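Local atomic coordinates of acyl-coenzyme A oxidase 1 (Yarrowia lipolytica, PDB entry 5Y9D), a protein that catalyses the FAD-dependent oxidation of acyl-CoA to (2E)-enoyl-CoA with O2, yielding hydrogen peroxide in peroxisomal fatty acid beta-oxidation. Residues M315-S319 with M420-T425. Numbering follows the deposited sequence.
Sequences MIADS and MKAFTT
The hydroxyl of S319 lies over one face of the T424–T425 peptide group, OG standing 3.2 Å from T424 C; S319 OG also touches the T425 CG2 methyl, at 3.4 Å. S319 keeps its own proton within its helix: S319 OG donates to M315 O at 3.0 Å, nearly in line with the carbonyl (162°). The carbonyl of M420 receives T424 N on one face and T424 OG1 on the other; chi1 of 61° turns that hydroxyl back toward M420 O, and its oxygen rests against the carbons of I316. I316 lies across M420 at about a right angle, I316 CD1 3.8 Å from M420 CG, with A375 and A378 of helix 355-391 also against it. With an alanine in its place, a gap would probably open beside M420 CG, leaving that bent chain freer to turn. M315 and K421 run side by side, M315 SD 3.6 Å from K421 CE. Beyond this, K421 NZ binds N467 OD1 and the carbonyls of Q460, W463 and G465, and M315 packs on E464, the probable proton acceptor. The segments of helices 306-334 and 400-437 run nearly parallel (16°), their axes 8.6 Å apart in the C-alpha1 region. With the hydroxyls of S319 and T424 bonded within their own helices, the pairing is largely van der Waals, and the buried ammonium ties it to the loop carrying E464.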
ATOM      1  N   MET A 315      11.223   1.657  15.724  1.00 30.49           N
ATOM      2  CA  MET A 315      10.333   1.232  14.614  1.00 29.62           C
ATOM      3  C   MET A 315       9.786  -0.209  14.657  1.00 27.28           C
ATOM      4  O   MET A 315       8.790  -0.514  13.977  1.00 24.98           O
ATOM      5  CB  MET A 315      10.997   1.484  13.276  1.00 30.10           C
ATOM      6  CG  MET A 315      10.923   2.943  12.897  1.00 32.38           C
ATOM      7  SD  MET A 315      11.959   3.327  11.488  1.00 35.13           S
ATOM      8  CE  MET A 315      12.534   4.944  11.961  1.00 36.79           C
ATOM      9  N   ILE A 316      10.415  -1.088  15.434  1.00 24.80           N
ATOM     10  CA  ILE A 316       9.898  -2.420  15.564  1.00 26.03           C
ATOM     11  C   ILE A 316       8.610  -2.315  16.405  1.00 26.56           C
ATOM     12  O   ILE A 316       7.618  -2.961  16.112  1.00 31.00           O
ATOM     13  CB  ILE A 316      10.921  -3.394  16.158  1.00 26.42           C
ATOM     14  CG1 ILE A 316      12.197  -3.443  15.318  1.00 27.91           C
ATOM     15  CG2 ILE A 316      10.385  -4.811  16.174  1.00 26.89           C
ATOM     16  CD1 ILE A 316      13.424  -3.803  16.134  1.00 27.28           C
ATOM     17  N   ALA A 317       8.615  -1.455  17.401  1.00 26.70           N
ATOM     18  CA  ALA A 317       7.454  -1.258  18.261  1.00 27.62           C
ATOM     19  C   ALA A 317       6.340  -0.544  17.526  1.00 27.88           C
ATOM     20  O   ALA A 317       5.188  -0.945  17.637  1.00 29.27           O
ATOM     21  CB  ALA A 317       7.849  -0.480  19.513  1.00 27.45           C
ATOM     22  N   ASP A 318       6.662   0.515  16.781  1.00 27.58           N
ATOM     23  CA  ASP A 318       5.630   1.180  16.001  1.00 28.05           C
ATOM     24  C   ASP A 318       4.900   0.147  15.192  1.00 26.78           C
ATOM     25  O   ASP A 318       3.691   0.125  15.201  1.00 33.69           O
ATOM     26  CB  ASP A 318       6.162   2.242  15.038  1.00 29.68           C
ATOM     27  CG  ASP A 318       6.990   3.301  15.709  1.00 29.35           C
ATOM     28  OD1 ASP A 318       6.766   3.573  16.911  1.00 29.07           O
ATOM     29  OD2 ASP A 318       7.879   3.850  15.013  1.00 31.12           O
ATOM     30  N   SER A 319       5.627  -0.728  14.513  1.00 25.52           N
ATOM     31  CA  SER A 319       5.010  -1.755  13.712  1.00 24.88           C
ATOM     32  C   SER A 319       3.989  -2.558  14.519  1.00 23.13           C
ATOM     33  O   SER A 319       2.888  -2.798  14.050  1.00 21.02           O
ATOM     34  CB  SER A 319       6.062  -2.693  13.108  1.00 27.07           C
ATOM     35  OG  SER A 319       6.918  -2.016  12.211  1.00 27.66           O
ATOM     36  N   MET A 420      15.154  -6.650  11.305  1.00 34.28           N
ATOM     37  CA  MET A 420      13.903  -6.622  12.040  1.00 35.07           C
ATOM     38  C   MET A 420      13.079  -5.343  11.759  1.00 32.29           C
ATOM     39  O   MET A 420      11.862  -5.398  11.636  1.00 30.61           O
ATOM     40  CB  MET A 420      14.143  -6.778  13.522  1.00 38.38           C
ATOM     41  CG  MET A 420      12.846  -7.060  14.241  1.00 45.35           C
ATOM     42  SD  MET A 420      12.702  -8.780  14.691  1.00 54.60           S
ATOM     43  CE  MET A 420      13.652  -8.654  16.239  1.00 50.74           C
ATOM     44  N   LYS A 421      13.743  -4.201  11.640  1.00 30.99           N
ATOM     45  CA  LYS A 421      13.089  -2.966  11.180  1.00 28.41           C
ATOM     46  C   LYS A 421      12.459  -3.176   9.810  1.00 28.04           C
ATOM     47  O   LYS A 421      11.268  -2.949   9.621  1.00 27.93           O
ATOM     48  CB  LYS A 421      14.092  -1.803  11.140  1.00 26.24           C
ATOM     49  CG  LYS A 421      13.527  -0.445  10.771  1.00 25.81           C
ATOM     50  CD  LYS A 421      13.395  -0.231   9.270  1.00 25.85           C
ATOM     51  CE  LYS A 421      13.439   1.249   8.917  1.00 25.33           C
ATOM     52  NZ  LYS A 421      13.497   1.507   7.453  1.00 24.90           N
ATOM     53  N   ALA A 422      13.243  -3.616   8.844  1.00 27.00           N
ATOM     54  CA  ALA A 422      12.699  -3.739   7.514  1.00 27.56           C
ATOM     55  C   ALA A 422      11.464  -4.632   7.485  1.00 27.40           C
ATOM     56  O   ALA A 422      10.406  -4.234   7.015  1.00 32.83           O
ATOM     57  CB  ALA A 422      13.758  -4.222   6.527  1.00 28.22           C
ATOM     58  N   PHE A 423      11.571  -5.832   8.006  1.00 26.00           N
ATOM     59  CA  PHE A 423      10.466  -6.779   7.846  1.00 26.17           C
ATOM     60  C   PHE A 423       9.272  -6.416   8.683  1.00 26.45           C
ATOM     61  O   PHE A 423       8.121  -6.517   8.177  1.00 28.47           O
ATOM     62  CB  PHE A 423      10.920  -8.213   8.081  1.00 24.52           C
ATOM     63  CG  PHE A 423      11.924  -8.655   7.071  1.00 24.73           C
ATOM     64  CD1 PHE A 423      11.544  -8.820   5.755  1.00 23.67           C
ATOM     65  CD2 PHE A 423      13.256  -8.836   7.414  1.00 23.96           C
ATOM     66  CE1 PHE A 423      12.464  -9.208   4.797  1.00 24.54           C
ATOM     67  CE2 PHE A 423      14.186  -9.211   6.453  1.00 24.92           C
ATOM     68  CZ  PHE A 423      13.795  -9.396   5.136  1.00 23.92           C
ATOM     69  N   THR A 424       9.500  -5.966   9.922  1.00 24.47           N
ATOM     70  CA  THR A 424       8.364  -5.522  10.697  1.00 24.26           C
ATOM     71  C   THR A 424       7.652  -4.319  10.131  1.00 24.02           C
ATOM     72  O   THR A 424       6.444  -4.309  10.183  1.00 25.88           O
ATOM     73  CB  THR A 424       8.646  -5.323  12.163  1.00 24.83           C
ATOM     74  OG1 THR A 424       9.645  -4.318  12.354  1.00 24.39           O
ATOM     75  CG2 THR A 424       9.044  -6.685  12.772  1.00 26.16           C
ATOM     76  N   THR A 425       8.355  -3.350   9.539  1.00 23.89           N
ATOM     77  CA  THR A 425       7.674  -2.197   8.915  1.00 24.58           C
ATOM     78  C   THR A 425       6.956  -2.556   7.585  1.00 24.76           C
ATOM     79  O   THR A 425       5.878  -2.071   7.315  1.00 23.78           O
ATOM     80  CB  THR A 425       8.608  -0.978   8.725  1.00 24.84           C
ATOM     81  OG1 THR A 425       9.718  -1.287   7.840  1.00 24.14           O
ATOM     82  CG2 THR A 425       9.107  -0.532  10.084  1.00 23.82           C
TER